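Local coordinates for nuclease-like protein (Chaetomium thermophilum, PDB 6GRC) that probably cuts branched DNA, such as 5'-flaps and Holliday junctions, as a metal-dependent endonuclease of the XPG family, at residues Y127-G132 against S149-R154; Q336-R341 against T446-G451; K363-R368 against P378-S383; S383-E388 against D434-D439. All coordinates share one frame; numbering follows the deposited sequence.

Contact 1 (Y127-G132 against S149-R154)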
loop_
_atom_site.group_PDB
_atom_site.type_symbol
_atom_site.label_atom_id
_atom_site.label_comp_id
_atom_site.label_asym_id
_atom_site.label_seq_id
_atom_site.Cartn_x
_atom_site.Cartn_y
_atom_site.Cartn_z
ATOM N N TYR A 127 -7.010 5.069 -9.587
ATOM C CA TYR A 127 -6.812 5.672 -10.882
ATOM C C TYR A 127 -5.373 5.537 -11.324
ATOM O O TYR A 127 -5.110 5.161 -12.458
ATOM C CB TYR A 127 -7.200 7.149 -10.842
ATOM C CG TYR A 127 -7.264 7.792 -12.204
ATOM C CD1 TYR A 127 -8.083 7.267 -13.191
ATOM C CD2 TYR A 127 -6.525 8.936 -12.500
ATOM C CE1 TYR A 127 -8.156 7.848 -14.438
ATOM C CE2 TYR A 127 -6.603 9.539 -13.743
ATOM C CZ TYR A 127 -7.417 8.977 -14.711
ATOM O OH TYR A 127 -7.523 9.532 -15.961
ATOM N N LEU A 128 -4.439 5.854 -10.433
ATOM C CA LEU A 128 -3.016 5.716 -10.738
ATOM C C LEU A 128 -2.690 4.270 -11.115
ATOM O O LEU A 128 -1.907 4.033 -12.020
ATOM C CB LEU A 128 -2.148 6.143 -9.557
ATOM C CG LEU A 128 -2.157 7.615 -9.152
ATOM C CD1 LEU A 128 -1.151 7.850 -8.040
ATOM C CD2 LEU A 128 -1.875 8.542 -10.316
ATOM N N GLU A 129 -3.291 3.313 -10.419
ATOM C CA GLU A 129 -3.077 1.916 -10.741
ATOM C C GLU A 129 -3.644 1.569 -12.133
ATOM O O GLU A 129 -2.983 0.905 -12.930
ATOM C CB GLU A 129 -3.713 1.016 -9.684
ATOM C CG GLU A 129 -3.322 -0.450 -9.812
ATOM C CD GLU A 129 -4.252 -1.367 -9.051
ATOM O OE1 GLU A 129 -4.939 -0.905 -8.127
ATOM O OE2 GLU A 129 -4.322 -2.565 -9.382
ATOM N N GLN A 130 -4.835 2.032 -12.441
ATOM C CA GLN A 130 -5.457 1.763 -13.711
ATOM C C GLN A 130 -4.643 2.294 -14.840
ATOM O O GLN A 130 -4.542 1.700 -15.872
ATOM C CB GLN A 130 -6.788 2.471 -13.798
ATOM C CG GLN A 130 -7.916 1.779 -13.105
ATOM C CD GLN A 130 -9.227 2.436 -13.402
ATOM O OE1 GLN A 130 -10.180 1.787 -13.788
ATOM N NE2 GLN A 130 -9.278 3.728 -13.235
ATOM N N GLN A 131 -4.086 3.455 -14.627
ATOM C CA GLN A 131 -3.299 4.138 -15.635
ATOM C C GLN A 131 -1.853 3.648 -15.673
ATOM O O GLN A 131 -1.059 4.148 -16.470
ATOM C CB GLN A 131 -3.337 5.655 -15.384
ATOM C CG GLN A 131 -4.698 6.280 -15.654
ATOM C CD GLN A 131 -5.135 6.020 -17.082
ATOM O OE1 GLN A 131 -4.381 6.280 -18.010
ATOM N NE2 GLN A 131 -6.321 5.461 -17.261
ATOM N N GLY A 132 -1.494 2.693 -14.820
ATOM C CA GLY A 132 -0.158 2.081 -14.883
ATOM C C GLY A 132 0.985 2.816 -14.191
ATOM O O GLY A 132 2.125 2.396 -14.297
ATOM N N SER A 149 -9.548 -0.260 -8.817
ATOM C CA SER A 149 -8.313 -0.942 -8.415
ATOM C C SER A 149 -8.400 -2.428 -8.755
ATOM O O SER A 149 -9.465 -3.016 -8.646
ATOM C CB SER A 149 -8.074 -0.761 -6.909
ATOM O OG SER A 149 -6.898 -1.436 -6.461
ATOM N N ARG A 150 -7.283 -3.030 -9.163
ATOM C CA ARG A 150 -7.235 -4.464 -9.462
ATOM C C ARG A 150 -6.488 -5.255 -8.381
ATOM O O ARG A 150 -6.959 -6.303 -7.929
ATOM C CB ARG A 150 -6.617 -4.696 -10.838
ATOM C CG ARG A 150 -7.473 -4.136 -11.969
ATOM C CD ARG A 150 -6.969 -4.529 -13.359
ATOM N NE ARG A 150 -5.705 -3.865 -13.698
ATOM C CZ ARG A 150 -5.582 -2.591 -14.080
ATOM N NH1 ARG A 150 -6.647 -1.800 -14.192
ATOM N NH2 ARG A 150 -4.376 -2.099 -14.356
ATOM N N VAL A 151 -5.325 -4.766 -7.976
ATOM C CA VAL A 151 -4.636 -5.327 -6.818
ATOM C C VAL A 151 -4.663 -4.306 -5.698
ATOM O O VAL A 151 -4.139 -3.193 -5.850
ATOM C CB VAL A 151 -3.182 -5.695 -7.129
ATOM C CG1 VAL A 151 -2.535 -6.348 -5.912
ATOM C CG2 VAL A 151 -3.132 -6.620 -8.338
ATOM N N THR A 152 -5.289 -4.676 -4.585
ATOM C CA THR A 152 -5.442 -3.756 -3.469
ATOM C C THR A 152 -5.009 -4.430 -2.157
ATOM O O THR A 152 -5.371 -5.564 -1.887
ATOM C CB THR A 152 -6.867 -3.148 -3.438
ATOM O OG1 THR A 152 -6.927 -2.106 -2.461
ATOM C CG2 THR A 152 -7.910 -4.182 -3.139
ATOM N N LEU A 153 -4.158 -3.733 -1.407
ATOM C CA LEU A 153 -3.568 -4.230 -0.163
ATOM C C LEU A 153 -4.103 -3.426 1.026
ATOM O O LEU A 153 -4.365 -2.207 0.920
ATOM C CB LEU A 153 -2.039 -4.113 -0.195
ATOM C CG LEU A 153 -1.334 -4.467 -1.514
ATOM C CD1 LEU A 153 0.173 -4.267 -1.421
ATOM C CD2 LEU A 153 -1.660 -5.897 -1.934
ATOM N N ARG A 154 -4.276 -4.111 2.151
ATOM C CA ARG A 154 -4.676 -3.448 3.386
ATOM C C ARG A 154 -3.985 -4.079 4.596
ATOM O O ARG A 154 -3.463 -5.189 4.517
ATOM C CB ARG A 154 -6.195 -3.502 3.556
ATOM C CG ARG A 154 -6.748 -4.911 3.690
ATOM C CD ARG A 154 -8.248 -4.912 3.860
ATOM N NE ARG A 154 -8.749 -6.274 4.024
ATOM C CZ ARG A 154 -9.236 -6.794 5.152
ATOM N NH1 ARG A 154 -9.305 -6.091 6.273
ATOM N NH2 ARG A 154 -9.667 -8.055 5.151
#

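Contact 2 (Q336-R341 against T446-G451)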
loop_
_atom_site.group_PDB
_atom_site.type_symbol
_atom_site.label_atom_id
_atom_site.label_comp_id
_atom_site.label_asym_id
_atom_site.label_seq_id
_atom_site.Cartn_x
_atom_site.Cartn_y
_atom_site.Cartn_z
ATOM N N GLN A 336 18.672 0.048 -0.904
ATOM C CA GLN A 336 18.437 1.140 -1.843
ATOM C C GLN A 336 19.641 1.308 -2.777
ATOM O O GLN A 336 19.475 1.369 -3.996
ATOM C CB GLN A 336 18.094 2.440 -1.091
ATOM C CG GLN A 336 17.358 3.488 -1.917
ATOM C CD GLN A 336 18.284 4.559 -2.457
ATOM O OE1 GLN A 336 18.833 5.362 -1.700
ATOM N NE2 GLN A 336 18.460 4.583 -3.766
ATOM N N ARG A 337 20.852 1.324 -2.215
ATOM C CA ARG A 337 22.071 1.482 -3.022
ATOM C C ARG A 337 22.246 0.340 -4.009
ATOM O O ARG A 337 22.720 0.560 -5.118
ATOM C CB ARG A 337 23.330 1.587 -2.141
ATOM C CG ARG A 337 23.376 2.813 -1.236
ATOM C CD ARG A 337 24.276 3.932 -1.749
ATOM N NE ARG A 337 23.995 5.178 -1.022
ATOM C CZ ARG A 337 24.645 5.634 0.058
ATOM N NH1 ARG A 337 25.674 4.973 0.587
ATOM N NH2 ARG A 337 24.256 6.776 0.611
ATOM N N CYS A 338 21.892 -0.875 -3.589
ATOM C CA CYS A 338 21.945 -2.053 -4.467
ATOM C C CYS A 338 21.094 -1.887 -5.716
ATOM O O CYS A 338 21.560 -2.154 -6.817
ATOM C CB CYS A 338 21.448 -3.307 -3.742
ATOM S SG CYS A 338 22.738 -4.337 -3.053
ATOM N N LEU A 339 19.844 -1.463 -5.531
ATOM C CA LEU A 339 18.911 -1.340 -6.640
ATOM C C LEU A 339 19.260 -0.255 -7.639
ATOM O O LEU A 339 18.795 -0.323 -8.768
ATOM C CB LEU A 339 17.493 -1.132 -6.132
ATOM C CG LEU A 339 16.853 -2.383 -5.546
ATOM C CD1 LEU A 339 15.472 -2.020 -5.042
ATOM C CD2 LEU A 339 16.790 -3.501 -6.583
ATOM N N ASP A 340 20.055 0.740 -7.249
ATOM C CA ASP A 340 20.696 1.628 -8.238
ATOM C C ASP A 340 21.790 0.840 -8.936
ATOM O O ASP A 340 22.682 0.313 -8.270
ATOM C CB ASP A 340 21.286 2.878 -7.590
ATOM C CG ASP A 340 20.219 3.827 -7.101
ATOM O OD1 ASP A 340 19.457 3.437 -6.190
ATOM O OD2 ASP A 340 20.139 4.951 -7.634
ATOM N N ARG A 341 21.758 0.760 -10.252
ATOM C CA ARG A 341 22.774 -0.022 -10.898
ATOM C C ARG A 341 22.359 -1.475 -10.798
ATOM O O ARG A 341 21.199 -1.793 -10.550
ATOM C CB ARG A 341 24.098 0.177 -10.164
ATOM C CG ARG A 341 25.335 0.076 -11.042
ATOM C CD ARG A 341 26.389 1.120 -10.693
ATOM N NE ARG A 341 27.580 1.011 -11.540
ATOM C CZ ARG A 341 28.591 1.875 -11.546
ATOM N NH1 ARG A 341 28.578 2.935 -10.750
ATOM N NH2 ARG A 341 29.628 1.678 -12.350
ATOM N N THR A 446 17.841 -11.921 -4.455
ATOM C CA THR A 446 17.609 -11.295 -5.719
ATOM C C THR A 446 18.161 -9.904 -5.772
ATOM O O THR A 446 18.806 -9.540 -6.709
ATOM C CB THR A 446 16.144 -11.250 -6.052
ATOM O OG1 THR A 446 15.642 -12.574 -6.094
ATOM C CG2 THR A 446 15.968 -10.642 -7.376
ATOM N N ILE A 447 17.951 -9.124 -4.736
ATOM C CA ILE A 447 18.459 -7.773 -4.724
ATOM C C ILE A 447 19.963 -7.743 -4.719
ATOM O O ILE A 447 20.571 -6.907 -5.336
ATOM C CB ILE A 447 17.926 -6.983 -3.530
ATOM C CG1 ILE A 447 16.531 -6.499 -3.819
ATOM C CG2 ILE A 447 18.783 -5.779 -3.272
ATOM C CD1 ILE A 447 15.726 -6.207 -2.592
ATOM N N LEU A 448 20.565 -8.662 -4.002
ATOM C CA LEU A 448 21.992 -8.738 -3.950
ATOM C C LEU A 448 22.563 -9.124 -5.295
ATOM O O LEU A 448 23.589 -8.620 -5.685
ATOM C CB LEU A 448 22.422 -9.732 -2.888
ATOM C CG LEU A 448 22.082 -9.345 -1.470
ATOM C CD1 LEU A 448 22.349 -10.492 -0.534
ATOM C CD2 LEU A 448 22.860 -8.120 -1.057
ATOM N N LYS A 449 21.897 -10.008 -6.015
ATOM C CA LYS A 449 22.435 -10.412 -7.315
ATOM C C LYS A 449 22.495 -9.232 -8.291
ATOM O O LYS A 449 23.432 -9.132 -9.083
ATOM C CB LYS A 449 21.646 -11.584 -7.927
ATOM C CG LYS A 449 21.942 -12.930 -7.273
ATOM C CD LYS A 449 21.561 -14.139 -8.123
ATOM C CE LYS A 449 21.736 -15.419 -7.302
ATOM N NZ LYS A 449 21.849 -16.687 -8.080
ATOM N N LEU A 450 21.512 -8.339 -8.220
ATOM C CA LEU A 450 21.481 -7.156 -9.075
ATOM C C LEU A 450 22.541 -6.145 -8.671
ATOM O O LEU A 450 23.160 -5.512 -9.525
ATOM C CB LEU A 450 20.107 -6.485 -9.019
ATOM C CG LEU A 450 18.909 -7.312 -9.491
ATOM C CD1 LEU A 450 17.623 -6.523 -9.305
ATOM C CD2 LEU A 450 19.086 -7.738 -10.936
ATOM N N GLY A 451 22.757 -6.009 -7.368
ATOM C CA GLY A 451 23.608 -4.951 -6.834
ATOM C C GLY A 451 25.066 -5.296 -6.624
ATOM O O GLY A 451 25.933 -4.472 -6.902
#

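Contact 3 (K363-R368 against P378-S383)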
loop_
_atom_site.group_PDB
_atom_site.type_symbol
_atom_site.label_atom_id
_atom_site.label_comp_id
_atom_site.label_asym_id
_atom_site.label_seq_id
_atom_site.Cartn_x
_atom_site.Cartn_y
_atom_site.Cartn_z
ATOM N N LYS A 363 30.617 -6.223 2.627
ATOM C CA LYS A 363 31.927 -6.760 3.018
ATOM C C LYS A 363 32.040 -8.270 2.823
ATOM O O LYS A 363 33.126 -8.778 2.598
ATOM C CB LYS A 363 32.226 -6.417 4.485
ATOM C CG LYS A 363 33.209 -5.275 4.673
ATOM C CD LYS A 363 32.695 -3.959 4.106
ATOM C CE LYS A 363 33.824 -2.939 3.998
ATOM N NZ LYS A 363 33.457 -1.746 3.186
ATOM N N GLY A 364 30.919 -8.975 2.925
ATOM C CA GLY A 364 30.888 -10.429 2.842
ATOM C C GLY A 364 29.511 -11.028 3.102
ATOM O O GLY A 364 28.588 -10.347 3.553
ATOM N N ILE A 365 29.395 -12.320 2.813
ATOM C CA ILE A 365 28.160 -13.088 2.969
ATOM C C ILE A 365 28.522 -14.319 3.792
ATOM O O ILE A 365 29.641 -14.799 3.705
ATOM C CB ILE A 365 27.583 -13.499 1.587
ATOM C CG1 ILE A 365 27.379 -12.244 0.724
ATOM C CG2 ILE A 365 26.286 -14.293 1.746
ATOM C CD1 ILE A 365 26.655 -12.472 -0.588
ATOM N N SER A 366 27.591 -14.810 4.601
ATOM C CA SER A 366 27.904 -15.861 5.579
ATOM C C SER A 366 26.851 -16.970 5.698
ATOM O O SER A 366 27.070 -17.944 6.416
ATOM C CB SER A 366 28.149 -15.221 6.965
ATOM O OG SER A 366 27.201 -14.180 7.255
HETATM N N MSE A 367 25.721 -16.842 5.002
HETATM C CA MSE A 367 24.584 -17.736 5.232
HETATM C C MSE A 367 23.448 -17.391 4.336
HETATM O O MSE A 367 23.371 -16.291 3.795
HETATM C CB MSE A 367 24.045 -17.557 6.650
HETATM C CG MSE A 367 23.327 -18.790 7.190
HETATM SE SE MSE A 367 23.127 -18.569 9.142
HETATM C CE MSE A 367 24.401 -20.026 9.561
ATOM N N ARG A 368 22.549 -18.353 4.190
ATOM C CA ARG A 368 21.362 -18.227 3.369
ATOM C C ARG A 368 20.205 -18.814 4.138
ATOM O O ARG A 368 20.378 -19.764 4.889
ATOM C CB ARG A 368 21.560 -19.019 2.081
ATOM C CG ARG A 368 20.331 -19.194 1.209
ATOM C CD ARG A 368 20.372 -20.515 0.437
ATOM N NE ARG A 368 19.203 -20.602 -0.430
ATOM C CZ ARG A 368 19.065 -19.924 -1.562
ATOM N NH1 ARG A 368 20.044 -19.141 -1.993
ATOM N NH2 ARG A 368 17.949 -20.035 -2.270
ATOM N N PRO A 378 14.333 -16.129 -0.694
ATOM C CA PRO A 378 15.728 -16.421 -0.338
ATOM C C PRO A 378 16.481 -15.181 0.092
ATOM O O PRO A 378 16.453 -14.186 -0.606
ATOM C CB PRO A 378 16.312 -17.009 -1.633
ATOM C CG PRO A 378 15.138 -17.547 -2.368
ATOM C CD PRO A 378 13.990 -16.641 -2.036
ATOM N N GLU A 379 17.127 -15.236 1.253
ATOM C CA GLU A 379 17.900 -14.103 1.769
ATOM C C GLU A 379 19.332 -14.549 2.055
ATOM O O GLU A 379 19.576 -15.718 2.378
ATOM C CB GLU A 379 17.256 -13.538 3.043
ATOM C CG GLU A 379 15.899 -12.861 2.849
ATOM C CD GLU A 379 15.265 -12.397 4.171
ATOM O OE1 GLU A 379 14.982 -13.245 5.049
ATOM O OE2 GLU A 379 15.041 -11.175 4.331
ATOM N N LEU A 380 20.275 -13.615 1.929
ATOM C CA LEU A 380 21.670 -13.878 2.275
ATOM C C LEU A 380 22.102 -13.012 3.469
ATOM O O LEU A 380 21.746 -11.838 3.566
ATOM C CB LEU A 380 22.570 -13.636 1.065
ATOM C CG LEU A 380 22.307 -14.524 -0.163
ATOM C CD1 LEU A 380 23.182 -14.111 -1.337
ATOM C CD2 LEU A 380 22.541 -15.996 0.171
ATOM N N ARG A 381 22.846 -13.610 4.391
ATOM C CA ARG A 381 23.361 -12.887 5.531
ATOM C C ARG A 381 24.563 -12.070 5.100
ATOM O O ARG A 381 25.641 -12.602 4.875
ATOM C CB ARG A 381 23.768 -13.848 6.646
ATOM C CG ARG A 381 24.108 -13.149 7.955
ATOM C CD ARG A 381 22.891 -12.455 8.529
ATOM N NE ARG A 381 22.928 -12.436 9.993
ATOM C CZ ARG A 381 22.104 -11.744 10.777
ATOM N NH1 ARG A 381 21.140 -10.980 10.264
ATOM N NH2 ARG A 381 22.252 -11.811 12.094
ATOM N N VAL A 382 24.362 -10.768 5.024
ATOM C CA VAL A 382 25.337 -9.845 4.497
ATOM C C VAL A 382 26.008 -9.091 5.635
ATOM O O VAL A 382 25.382 -8.842 6.665
ATOM C CB VAL A 382 24.607 -8.849 3.576
ATOM C CG1 VAL A 382 25.495 -7.679 3.190
ATOM C CG2 VAL A 382 24.110 -9.585 2.343
ATOM N N SER A 383 27.273 -8.725 5.451
ATOM C CA SER A 383 27.961 -7.846 6.395
ATOM C C SER A 383 28.295 -6.502 5.730
ATOM O O SER A 383 28.511 -6.438 4.518
ATOM C CB SER A 383 29.218 -8.520 6.941
ATOM O OG SER A 383 30.292 -8.364 6.048
#

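Contact 4 (S383-E388 against D434-D439)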
loop_
_atom_site.group_PDB
_atom_site.type_symbol
_atom_site.label_atom_id
_atom_site.label_comp_id
_atom_site.label_asym_id
_atom_site.label_seq_id
_atom_site.Cartn_x
_atom_site.Cartn_y
_atom_site.Cartn_z
ATOM N N SER A 383 27.273 -8.725 5.451
ATOM C CA SER A 383 27.961 -7.846 6.395
ATOM C C SER A 383 28.295 -6.502 5.730
ATOM O O SER A 383 28.511 -6.438 4.518
ATOM C CB SER A 383 29.218 -8.520 6.941
ATOM O OG SER A 383 30.292 -8.364 6.048
ATOM N N PHE A 384 28.326 -5.437 6.532
ATOM C CA PHE A 384 28.584 -4.078 6.041
ATOM C C PHE A 384 29.034 -3.164 7.190
ATOM O O PHE A 384 28.897 -3.520 8.367
ATOM C CB PHE A 384 27.316 -3.513 5.394
ATOM C CG PHE A 384 26.139 -3.477 6.324
ATOM C CD1 PHE A 384 25.416 -4.628 6.592
ATOM C CD2 PHE A 384 25.784 -2.302 6.969
ATOM C CE1 PHE A 384 24.346 -4.607 7.470
ATOM C CE2 PHE A 384 24.717 -2.272 7.847
ATOM C CZ PHE A 384 23.991 -3.426 8.097
ATOM N N ILE A 385 29.576 -1.993 6.859
ATOM C CA ILE A 385 29.987 -1.033 7.887
ATOM C C ILE A 385 28.998 0.138 7.913
ATOM O O ILE A 385 29.013 0.978 7.022
ATOM C CB ILE A 385 31.451 -0.569 7.686
ATOM C CG1 ILE A 385 32.380 -1.790 7.724
ATOM C CG2 ILE A 385 31.863 0.425 8.774
ATOM C CD1 ILE A 385 33.840 -1.478 7.987
ATOM N N PRO A 386 28.122 0.188 8.937
ATOM C CA PRO A 386 27.021 1.164 8.928
ATOM C C PRO A 386 27.439 2.617 8.692
ATOM O O PRO A 386 26.920 3.262 7.777
ATOM C CB PRO A 386 26.390 0.990 10.311
ATOM C CG PRO A 386 26.674 -0.427 10.672
ATOM C CD PRO A 386 28.028 -0.724 10.098
ATOM N N ALA A 387 28.378 3.111 9.502
ATOM C CA ALA A 387 28.857 4.504 9.413
ATOM C C ALA A 387 29.461 4.802 8.048
ATOM O O ALA A 387 29.236 5.857 7.474
ATOM C CB ALA A 387 29.876 4.801 10.513
ATOM N N GLU A 388 30.241 3.858 7.543
ATOM C CA GLU A 388 30.843 3.959 6.218
ATOM C C GLU A 388 29.791 4.084 5.136
ATOM O O GLU A 388 29.900 4.905 4.232
ATOM C CB GLU A 388 31.679 2.711 5.960
ATOM C CG GLU A 388 32.572 2.765 4.741
ATOM C CD GLU A 388 33.426 1.518 4.636
ATOM O OE1 GLU A 388 34.193 1.227 5.585
ATOM O OE2 GLU A 388 33.316 0.825 3.605
ATOM N N ASP A 434 28.846 -0.052 17.977
ATOM C CA ASP A 434 29.890 0.710 17.294
ATOM C C ASP A 434 29.553 0.713 15.801
ATOM O O ASP A 434 29.564 -0.342 15.170
ATOM C CB ASP A 434 31.257 0.045 17.527
ATOM C CG ASP A 434 32.424 0.799 16.877
ATOM O OD1 ASP A 434 32.223 1.773 16.114
ATOM O OD2 ASP A 434 33.574 0.394 17.143
ATOM N N PRO A 435 29.258 1.892 15.226
ATOM C CA PRO A 435 28.944 1.952 13.784
ATOM C C PRO A 435 30.104 1.675 12.800
ATOM O O PRO A 435 29.858 1.570 11.594
ATOM C CB PRO A 435 28.415 3.384 13.601
ATOM C CG PRO A 435 28.980 4.154 14.739
ATOM C CD PRO A 435 29.038 3.193 15.886
ATOM N N TRP A 436 31.339 1.562 13.305
ATOM C CA TRP A 436 32.514 1.223 12.480
ATOM C C TRP A 436 32.875 -0.269 12.464
ATOM O O TRP A 436 33.670 -0.707 11.628
ATOM C CB TRP A 436 33.713 2.029 12.950
ATOM C CG TRP A 436 33.497 3.480 12.781
ATOM C CD1 TRP A 436 33.184 4.380 13.754
ATOM C CD2 TRP A 436 33.545 4.208 11.547
ATOM N NE1 TRP A 436 33.046 5.633 13.205
ATOM C CE2 TRP A 436 33.266 5.557 11.853
ATOM C CE3 TRP A 436 33.814 3.852 10.216
ATOM C CZ2 TRP A 436 33.243 6.558 10.874
ATOM C CZ3 TRP A 436 33.785 4.844 9.242
ATOM C CH2 TRP A 436 33.500 6.182 9.578
ATOM N N GLN A 437 32.314 -1.027 13.406
ATOM C CA GLN A 437 32.321 -2.486 13.335
ATOM C C GLN A 437 31.377 -2.960 12.227
ATOM O O GLN A 437 30.453 -2.233 11.837
ATOM C CB GLN A 437 31.872 -3.120 14.663
ATOM C CG GLN A 437 32.865 -3.015 15.805
ATOM C CD GLN A 437 34.155 -3.762 15.537
ATOM O OE1 GLN A 437 35.243 -3.183 15.594
ATOM N NE2 GLN A 437 34.044 -5.052 15.240
ATOM N N PRO A 438 31.605 -4.183 11.717
ATOM C CA PRO A 438 30.655 -4.770 10.785
ATOM C C PRO A 438 29.333 -5.103 11.464
ATOM O O PRO A 438 29.327 -5.606 12.592
ATOM C CB PRO A 438 31.356 -6.056 10.329
ATOM C CG PRO A 438 32.305 -6.381 11.421
ATOM C CD PRO A 438 32.784 -5.048 11.904
ATOM N N ASP A 439 28.235 -4.808 10.772
ATOM C CA ASP A 439 26.891 -5.186 11.188
ATOM C C ASP A 439 26.375 -6.247 10.193
ATOM O O ASP A 439 26.884 -6.366 9.083
ATOM C CB ASP A 439 26.005 -3.927 11.175
ATOM C CG ASP A 439 24.801 -4.012 12.115
ATOM O OD1 ASP A 439 24.588 -5.053 12.776
ATOM O OD2 ASP A 439 24.057 -3.013 12.184
#

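Contact 1 (Y127-G132 against S149-R154)
E129, in the last turn of helix 121-130, reaches across to S149, R150 and V151, where the chain runs into strand 151-157. The hydrogen bonds all end on its carboxylate. E129 OE1 takes the hydroxyl of S149 OG at 2.6 Å through its syn lone pair. Two backbone donors share E129 OE2: V151 N at 2.8 Å, almost straight at 175° and again on the syn lone pair, and R150 N at 3.0 Å, which comes down from above the carboxylate plane. R150 N also makes a weak bond to E129 OE1. What gives the glutamate this reach is an extended chain, its CG anti to the backbone N (chi1 -170°).

Packing is the lesser part. R150 folds back at chi3, bringing NH1 to 3.8 Å from Q130 CA, and the two side chains cross at about a right angle. E129 also rests on V137 of the neighbouring strand 136-138.

Replacing E129 with an alanine would probably leave S149 OG and the N-H groups of R150 and V151 without this acceptor, cutting the polar tie between helix end and strand. The same helix carries the metal ligand E122, about 8 Å from S149 between side chains. Three donors round the buried carboxylate would probably favour its ionised form, while the R150 guanidinium makes no direct salt bridge to it.

Contact 2 (Q336-R341 against T446-G451)
C338 and G451 meet through their backbones, and the only flat groups meeting here are peptides: the carbonyl oxygen C338 O lies 3.5 Å from G451 CA. Around that point the two helix ends come very close, with C338 CA only 4.1 Å from G451 CA. A side chain on G451 would run into C338 SG, so the glycine is what permits the approach.

Aliphatic contacts make up the rest. C338 CB meets the CG2 branch of I447 at 3.7 Å, while C338 SG looks towards L448 CD2 at the longer distance of 4.3 Å. The next residue, L339, uses a single methyl twice: L339 CD2 is 4.1 Å from I447 CG1 and 4.2 Å from L450 CD1, crossing both side chains at a slant. I447 can serve both residues because CG2 stands anti to its backbone N, on the C338 side, leaving CG1 for L339.

The contact joins the C-terminal end of helix 318-339 to the short helix 445-451. Helix 18-29 closes one flank, with L26 touching L339 and L450 and I23 touching I447; L448 packs on L380 and V382 of strand 377-384 and on V456 of helix 453-464.

Contact 3 (K363-R368 against P378-S383)
I365 and L380 form the tight part of this antiparallel hairpin pair, on the face that also carries V382 and R368. I365 CG2 sits 3.8 Å from L380 CB, and the two chains slant across one another. The CD2 methyl of L380 touches R368 CB at 3.7 Å. W459 of helix 453-464 lies against I365, L380 and R368, so this face is packed under a helix. At its exposed end R368 lays one face of its guanidinium over P378 CB, 3.5 Å from R368 NH2, with salt bridges to E445 and E370 beyond.

The backbone is just as close. S383 N gives to G364 O at 2.8 Å and R381 N to M367 O at 2.8 Å, the latter nearly straight at 169°. Between them the register slips by one residue, a beta bulge with S366 and M367 facing R381. There R381 O accepts twice from S366: from its N at 3.0 Å, in the carbonyl plane, and from its OG at 3.3 Å, well above that plane. The serine oxygen can do this because chi1 (42°) sets it between the backbone N and the carbonyl carbon.

The side of S366, M367 and R381 is looser and more open to solvent. M367, a selenomethionine, meets R381 only through CB, against R381 CB, and the guanidinium of R381 turns to W442 of the third strand in a cation-pi contact.

The chemistry is thus divided: greasy side chains bind the sheet to its helix, while the two arginines find acidic or aromatic partners, and the bulge costs R381 O no hydrogen bond.

Contact 4 (S383-E388 against D434-D439)
F384 lies side by side with D439, both side chains pointing the same way, and the ring takes D439 CB over one face, 4.1 Å from its centroid. This CH-pi contact comes in off centre, 26° from the ring normal, with the ring and carboxylate planes tilted against each other. F384 owes the pose to its chi1 of 58°, which sets CG between the backbone N and the carbonyl carbon. P386 approaches the same aspartate at about a right angle, its CG 3.6 Å from D439 CB. An alanine in place of F384 would probably leave D439 CB without its aromatic cover and open a gap beside A330 and L334 of helix 318-339.

In the backbone, F384 and D439 are an antiparallel hydrogen-bonded pair, D439 N giving to F384 O at 2.8 Å. They start the pairing of strand 439-444 with 377-384, the outer seam of a three-stranded antiparallel sheet in the GEN1 C-terminal domain, consistent with the chromodomain known from human GEN1.

A387 meets W436 more squarely. A387 CB stands almost straight over the six-membered ring of W436, 3.7 Å from its centroid and 9° off the normal. The type I turn D434-Q437 presents that indole, and within it D434 OD1 takes W436 N at 3.0 Å as an Asx turn. From the first turn of helix 386-390, A387 N gives a 3.0 Å bond to P435 O.

In the fold
Contact 1 stands apart in the nuclease core, near the metal ligands E122 and D143; its nearest atom is about 4 Å from the bound DNA, where R154 packs on a phosphate. The other three lie 26 to 29 Å from the DNA at their nearest atoms and gather round the C-terminal domain. Contact 2 joins this domain to helix 318-339 and touches contact 3 through L448, whose CD1 is 3.5 Å from V382 CG2. Contacts 3 and 4 share S383 on strand 377-384 and are tied again by a salt bridge, K363 NZ to E388 OE2 at 2.6 Å. Contacts 2 and 4 do not touch, their nearest atoms about 6 Å apart.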